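Local structure of Alr1010 protein (3URG) at residues D58-P63 and D127-A132; V24-T29 and W136-A141. The protein probably binds calcium, and in this crystal holds a sodium ion. All blocks are in the same frame, centred on the assembly; numbering follows the deposited sequence.

Near the N terminus, residues 24-29 lead into helix 28-39, which is followed by helix 45-59. Residues 58-63 then leave the end of that second helix and start the run of strands that makes up the antiparallel sheet. After the last strand, 120-122, comes helix 127-141, and both contacts use it: contact 1 with its first turns, 127-132, contact 2 with its last, 136-141. The loop closed by contact 1 holds the strands and no helix, and it is nested inside the larger loop closed by contact 2. With centres about 17 Å apart, the two tie opposite ends of helix 127-141 to the exit of helix 45-59 and the entry of helix 28-39.

Contact 1 of 2, residues D58-P63 and D127-A132; sequences DTLEFP and DDTQEA. With NA (sodium ion), chain C.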
loop_
_atom_site.group_PDB
_atom_site.type_symbol
_atom_site.label_atom_id
_atom_site.label_comp_id
_atom_site.label_asym_id
_atom_site.label_seq_id
_atom_site.Cartn_x
_atom_site.Cartn_y
_atom_site.Cartn_z
ATOM N N ASP A 58 -4.651 1.274 -9.953
ATOM C CA ASP A 58 -5.237 2.319 -10.780
ATOM C C ASP A 58 -4.895 3.733 -10.326
ATOM O O ASP A 58 -4.779 4.634 -11.148
ATOM C CB ASP A 58 -6.751 2.173 -10.784
ATOM C CG ASP A 58 -7.285 1.831 -12.145
ATOM O OD1 ASP A 58 -7.383 2.756 -12.985
ATOM O OD2 ASP A 58 -7.591 0.640 -12.373
ATOM N N THR A 59 -4.747 3.919 -9.019
ATOM C CA THR A 59 -4.708 5.253 -8.431
ATOM C C THR A 59 -3.286 5.754 -8.119
ATOM O O THR A 59 -3.011 6.944 -8.222
ATOM C CB THR A 59 -5.571 5.292 -7.167
ATOM O OG1 THR A 59 -6.838 4.669 -7.447
ATOM C CG2 THR A 59 -5.797 6.738 -6.680
ATOM N N LEU A 60 -2.392 4.852 -7.728
ATOM C CA LEU A 60 -0.996 5.225 -7.502
ATOM C C LEU A 60 -0.386 5.577 -8.853
ATOM O O LEU A 60 -0.587 4.866 -9.805
ATOM C CB LEU A 60 -0.229 4.062 -6.873
ATOM C CG LEU A 60 -0.723 3.578 -5.510
ATOM C CD1 LEU A 60 0.058 2.337 -5.045
ATOM C CD2 LEU A 60 -0.627 4.702 -4.478
ATOM N N GLU A 61 0.351 6.673 -8.955
ATOM C CA GLU A 61 0.978 7.001 -10.237
ATOM C C GLU A 61 2.422 6.515 -10.321
ATOM O O GLU A 61 3.319 7.174 -9.823
ATOM C CB GLU A 61 0.903 8.506 -10.501
ATOM C CG GLU A 61 -0.485 8.969 -10.927
ATOM C CD GLU A 61 -0.949 8.303 -12.220
ATOM O OE1 GLU A 61 -0.119 8.141 -13.146
ATOM O OE2 GLU A 61 -2.144 7.942 -12.307
ATOM N N PHE A 62 2.642 5.363 -10.949
ATOM C CA PHE A 62 3.988 4.793 -11.050
ATOM C C PHE A 62 4.772 5.375 -12.241
ATOM O O PHE A 62 4.190 5.670 -13.279
ATOM C CB PHE A 62 3.924 3.275 -11.210
ATOM C CG PHE A 62 3.149 2.575 -10.134
ATOM C CD1 PHE A 62 3.639 2.503 -8.841
ATOM C CD2 PHE A 62 1.950 1.950 -10.428
ATOM C CE1 PHE A 62 2.931 1.836 -7.851
ATOM C CE2 PHE A 62 1.235 1.282 -9.441
ATOM C CZ PHE A 62 1.726 1.231 -8.155
ATOM N N PRO A 63 6.097 5.520 -12.098
ATOM C CA PRO A 63 6.852 5.183 -10.895
ATOM C C PRO A 63 6.947 6.401 -10.009
ATOM O O PRO A 63 6.772 7.505 -10.479
ATOM C CB PRO A 63 8.254 4.859 -11.440
ATOM C CG PRO A 63 8.279 5.422 -12.873
ATOM C CD PRO A 63 6.969 6.073 -13.149
ATOM N N ASP A 127 -1.106 14.480 -5.656
ATOM C CA ASP A 127 -2.169 14.370 -4.670
ATOM C C ASP A 127 -2.885 13.026 -4.663
ATOM O O ASP A 127 -3.182 12.495 -3.599
ATOM C CB ASP A 127 -3.187 15.489 -4.873
ATOM C CG ASP A 127 -2.635 16.840 -4.491
ATOM O OD1 ASP A 127 -1.589 16.868 -3.803
ATOM O OD2 ASP A 127 -3.251 17.861 -4.870
ATOM N N ASP A 128 -3.175 12.485 -5.841
ATOM C CA ASP A 128 -3.946 11.242 -5.910
ATOM C C ASP A 128 -3.155 10.049 -5.379
ATOM O O ASP A 128 -3.720 9.133 -4.780
ATOM C CB ASP A 128 -4.422 10.988 -7.339
ATOM C CG ASP A 128 -5.435 12.030 -7.806
ATOM O OD1 ASP A 128 -6.110 12.630 -6.934
ATOM O OD2 ASP A 128 -5.546 12.255 -9.033
ATOM N N THR A 129 -1.844 10.056 -5.597
ATOM C CA THR A 129 -1.008 8.947 -5.131
ATOM C C THR A 129 -0.964 8.998 -3.614
ATOM O O THR A 129 -1.173 7.986 -2.927
ATOM C CB THR A 129 0.439 9.051 -5.700
ATOM O OG1 THR A 129 0.409 8.859 -7.116
ATOM C CG2 THR A 129 1.354 8.007 -5.088
ATOM N N GLN A 130 -0.683 10.191 -3.096
ATOM C CA GLN A 130 -0.657 10.403 -1.656
ATOM C C GLN A 130 -1.984 9.981 -1.008
ATOM O O GLN A 130 -2.000 9.329 0.035
ATOM C CB GLN A 130 -0.373 11.874 -1.371
ATOM C CG GLN A 130 -0.739 12.338 0.020
ATOM C CD GLN A 130 -1.013 13.835 0.066
ATOM O OE1 GLN A 130 -0.106 14.637 0.302
ATOM N NE2 GLN A 130 -2.269 14.219 -0.171
ATOM N N GLU A 131 -3.099 10.371 -1.621
ATOM C CA GLU A 131 -4.410 10.008 -1.088
ATOM C C GLU A 131 -4.617 8.490 -1.002
ATOM O O GLU A 131 -5.068 7.971 0.029
ATOM C CB GLU A 131 -5.511 10.647 -1.933
ATOM C CG GLU A 131 -6.917 10.369 -1.426
ATOM C CD GLU A 131 -7.953 11.087 -2.256
ATOM O OE1 GLU A 131 -8.478 10.472 -3.206
ATOM O OE2 GLU A 131 -8.228 12.271 -1.963
ATOM N N ALA A 132 -4.288 7.781 -2.080
ATOM C CA ALA A 132 -4.469 6.326 -2.119
ATOM C C ALA A 132 -3.597 5.638 -1.076
ATOM O O ALA A 132 -4.021 4.705 -0.411
ATOM C CB ALA A 132 -4.168 5.780 -3.506
HETATM NA NA NA C . -1.030 3.201 -11.719
HETATM O O HOH W 1 -2.876 4.538 -13.258
HETATM O O HOH W 2 0.965 4.310 -13.259
HETATM O O HOH W 3 -0.535 0.787 -13.154
#
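Glu-61 and Thr-129 meet through backbone and hydroxyl: Glu-61 N donates to Thr-129 OG1 at 2.9 Å, with an N-H...O angle of 158°. The hydroxyl of Thr-129 stands anti to its own carbonyl carbon (chi1 -67°), and it is also hydrogen-bonded to Asp-126, just before the helix. A threonine suits the place because its two branches do different work. While OG1 holds the loop backbone, with Glu-61 CB passing 3.4 Å from that same OG1, CG2 faces the apolar side and lies 3.9 Å from Leu-60 CD2.

Leu-60 reaches over with one branch, CD2, which rests 3.7 Å from Thr-129 O and 3.8 Å from Ala-132 CB. Thr-59 CG2 comes within 3.7 Å of the same Ala-132 CB, from a direction roughly at right angles to that of the leucine methyl, so the small alanine receives two methyl groups. With chi1 at -47° the methyl of Thr-59 is turned to helix 127-141, where it also nears Asp-128 O, while the hydroxyl of Thr-59 is hydrogen-bonded to Tyr-55 O.

Leu-60 is the first residue to leave helical geometry, and Leu-60 O binds the sodium ion at 2.6 Å. With Asp-57 O it forms a backbone-carbonyl sodium site at the helix end, completed by three waters; one donates to Asp-58 O, another accepts from Phe-62 N. The Glu-61 bond pins this turn to helix 127-141. The contact thus joins the C-terminal end of helix 45-59 to the start of helix 127-141, just before strand 64-72; Phe-62 and Pro-63 lean on strand 77-86.

Contact 2 of 2, residues V24-T29 and W136-A141; sequences VERDET and WLYWLA
Tyr-138, near the C-terminal end of helix 127-141, reaches across to Asp-27, the N-cap residue of helix 28-39, and thereby fastens a helix start to a helix end. The polar part of the contact centres on the phenol oxygen. Asp-27 N donates to Tyr-138 OH at 2.9 Å in a nearly straight bond (169°), and the same OH is hydrogen-bonded to Glu-31 one turn into helix 28-39. A tyrosine suits this place, since its long flat ring carries a polar end from one helix to the other; CG lies anti to the backbone N (chi1 168°), which extends the ring toward the loop.

Van der Waals contacts fall on one side of the ring, at CD2 and CE2. Glu-25 O lies at its edge, in the ring plane, 3.7 Å from Tyr-138 CE2, and Asp-27 CB is equally near that carbon. Val-24 adds the apolar part: its CG2 touches both Tyr-138 CD2 at 4.0 Å and Ala-141 CB at 3.9 Å, a branched side chain fitting against a small one.

Charged and capping interactions shape the loop itself. The carboxylate of Asp-27 turns away from the tyrosine, and its OD1 accepts from Thr-29 N in a weak capping bond and from Arg-30 N. Arg-26 grips Glu-28 side-on in a bidentate salt bridge: Arg-26 NH2 donates to Glu-28 OE1, and Arg-26 NE donates to Glu-28 OE2 at 2.7 Å, OE2 lying only 5° out of the guanidinium plane.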
loop_
_atom_site.group_PDB
_atom_site.type_symbol
_atom_site.label_atom_id
_atom_site.label_comp_id
_atom_site.label_asym_id
_atom_site.label_seq_id
_atom_site.Cartn_x
_atom_site.Cartn_y
_atom_site.Cartn_z
ATOM N N VAL A 24 -7.181 4.802 15.099
ATOM C CA VAL A 24 -7.630 6.128 14.685
ATOM C C VAL A 24 -9.152 6.178 14.613
ATOM O O VAL A 24 -9.816 5.149 14.455
ATOM C CB VAL A 24 -7.029 6.544 13.327
ATOM C CG1 VAL A 24 -5.513 6.397 13.352
ATOM C CG2 VAL A 24 -7.627 5.714 12.199
ATOM N N GLU A 25 -9.708 7.376 14.743
ATOM C CA GLU A 25 -11.151 7.543 14.662
ATOM C C GLU A 25 -11.599 7.421 13.213
ATOM O O GLU A 25 -10.802 7.588 12.289
ATOM C CB GLU A 25 -11.567 8.904 15.224
ATOM C CG GLU A 25 -11.318 9.067 16.719
ATOM C CD GLU A 25 -12.264 8.235 17.572
ATOM O OE1 GLU A 25 -12.823 8.786 18.545
ATOM O OE2 GLU A 25 -12.456 7.037 17.270
ATOM N N ARG A 26 -12.877 7.126 13.017
ATOM C CA ARG A 26 -13.434 7.084 11.675
ATOM C C ARG A 26 -13.144 8.383 10.936
ATOM O O ARG A 26 -13.228 9.476 11.514
ATOM C CB ARG A 26 -14.942 6.836 11.728
ATOM C CG ARG A 26 -15.312 5.369 11.876
ATOM C CD ARG A 26 -16.822 5.183 11.954
ATOM N NE ARG A 26 -17.484 5.501 10.687
ATOM C CZ ARG A 26 -17.815 4.594 9.772
ATOM N NH1 ARG A 26 -17.527 3.315 9.981
ATOM N NH2 ARG A 26 -18.421 4.958 8.647
ATOM N N ASP A 27 -12.771 8.259 9.665
ATOM C CA ASP A 27 -12.681 9.404 8.768
ATOM C C ASP A 27 -13.715 9.159 7.678
ATOM O O ASP A 27 -13.514 8.302 6.817
ATOM C CB ASP A 27 -11.274 9.525 8.160
ATOM C CG ASP A 27 -11.142 10.716 7.204
ATOM O OD1 ASP A 27 -12.108 11.036 6.487
ATOM O OD2 ASP A 27 -10.064 11.330 7.166
ATOM N N GLU A 28 -14.819 9.903 7.713
ATOM C CA GLU A 28 -15.962 9.590 6.850
ATOM C C GLU A 28 -15.676 9.831 5.370
ATOM O O GLU A 28 -16.248 9.176 4.508
ATOM C CB GLU A 28 -17.218 10.352 7.296
ATOM C CG GLU A 28 -17.665 10.024 8.710
ATOM C CD GLU A 28 -17.949 8.540 8.914
ATOM O OE1 GLU A 28 -18.241 7.836 7.923
ATOM O OE2 GLU A 28 -17.886 8.082 10.073
ATOM N N THR A 29 -14.786 10.767 5.064
ATOM C CA THR A 29 -14.409 10.966 3.672
ATOM C C THR A 29 -13.721 9.706 3.131
ATOM O O THR A 29 -14.027 9.236 2.033
ATOM C CB THR A 29 -13.476 12.180 3.514
ATOM O OG1 THR A 29 -14.114 13.342 4.049
ATOM C CG2 THR A 29 -13.153 12.412 2.044
ATOM N N TRP A 136 -5.006 3.492 2.298
ATOM C CA TRP A 136 -4.564 2.146 2.665
ATOM C C TRP A 136 -4.048 2.144 4.105
ATOM O O TRP A 136 -4.404 1.280 4.900
ATOM C CB TRP A 136 -3.480 1.650 1.687
ATOM C CG TRP A 136 -2.851 0.337 2.091
ATOM C CD1 TRP A 136 -1.533 0.110 2.355
ATOM C CD2 TRP A 136 -3.521 -0.918 2.286
ATOM N NE1 TRP A 136 -1.335 -1.204 2.693
ATOM C CE2 TRP A 136 -2.539 -1.860 2.661
ATOM C CE3 TRP A 136 -4.853 -1.335 2.181
ATOM C CZ2 TRP A 136 -2.843 -3.197 2.928
ATOM C CZ3 TRP A 136 -5.154 -2.681 2.444
ATOM C CH2 TRP A 136 -4.155 -3.584 2.820
ATOM N N LEU A 137 -3.205 3.121 4.440
ATOM C CA LEU A 137 -2.741 3.279 5.819
ATOM C C LEU A 137 -3.911 3.438 6.803
ATOM O O LEU A 137 -3.886 2.902 7.916
ATOM C CB LEU A 137 -1.783 4.470 5.921
ATOM C CG LEU A 137 -0.482 4.265 5.140
ATOM C CD1 LEU A 137 0.430 5.497 5.206
ATOM C CD2 LEU A 137 0.232 3.030 5.668
ATOM N N TYR A 138 -4.941 4.167 6.383
ATOM C CA TYR A 138 -6.127 4.335 7.211
ATOM C C TYR A 138 -6.859 3.009 7.445
ATOM O O TYR A 138 -7.233 2.685 8.569
ATOM C CB TYR A 138 -7.074 5.363 6.575
ATOM C CG TYR A 138 -8.449 5.397 7.217
ATOM C CD1 TYR A 138 -9.524 4.738 6.634
ATOM C CD2 TYR A 138 -8.676 6.113 8.393
ATOM C CE1 TYR A 138 -10.792 4.762 7.222
ATOM C CE2 TYR A 138 -9.939 6.149 8.979
ATOM C CZ TYR A 138 -10.989 5.468 8.392
ATOM O OH TYR A 138 -12.247 5.505 8.976
ATOM N N TRP A 139 -7.074 2.256 6.372
ATOM C CA TRP A 139 -7.704 0.943 6.456
ATOM C C TRP A 139 -7.007 0.057 7.501
ATOM O O TRP A 139 -7.663 -0.585 8.331
ATOM C CB TRP A 139 -7.685 0.302 5.056
ATOM C CG TRP A 139 -8.069 -1.155 4.953
ATOM C CD1 TRP A 139 -7.246 -2.228 5.114
ATOM C CD2 TRP A 139 -9.352 -1.684 4.587
ATOM N NE1 TRP A 139 -7.945 -3.396 4.901
ATOM C CE2 TRP A 139 -9.235 -3.085 4.569
ATOM C CE3 TRP A 139 -10.594 -1.106 4.286
ATOM C CZ2 TRP A 139 -10.313 -3.919 4.274
ATOM C CZ3 TRP A 139 -11.654 -1.936 3.987
ATOM C CH2 TRP A 139 -11.509 -3.323 3.983
ATOM N N LEU A 140 -5.677 0.047 7.478
ATOM C CA LEU A 140 -4.904 -0.786 8.408
ATOM C C LEU A 140 -5.019 -0.253 9.834
ATOM O O LEU A 140 -5.246 -1.007 10.772
ATOM C CB LEU A 140 -3.436 -0.819 7.984
ATOM C CG LEU A 140 -3.189 -1.572 6.676
ATOM C CD1 LEU A 140 -1.746 -1.425 6.218
ATOM C CD2 LEU A 140 -3.555 -3.036 6.849
ATOM N N ALA A 141 -4.883 1.060 9.976
ATOM C CA ALA A 141 -5.013 1.717 11.269
ATOM C C ALA A 141 -6.366 1.414 11.919
ATOM O O ALA A 141 -6.474 1.323 13.145
ATOM C CB ALA A 141 -4.835 3.215 11.105
#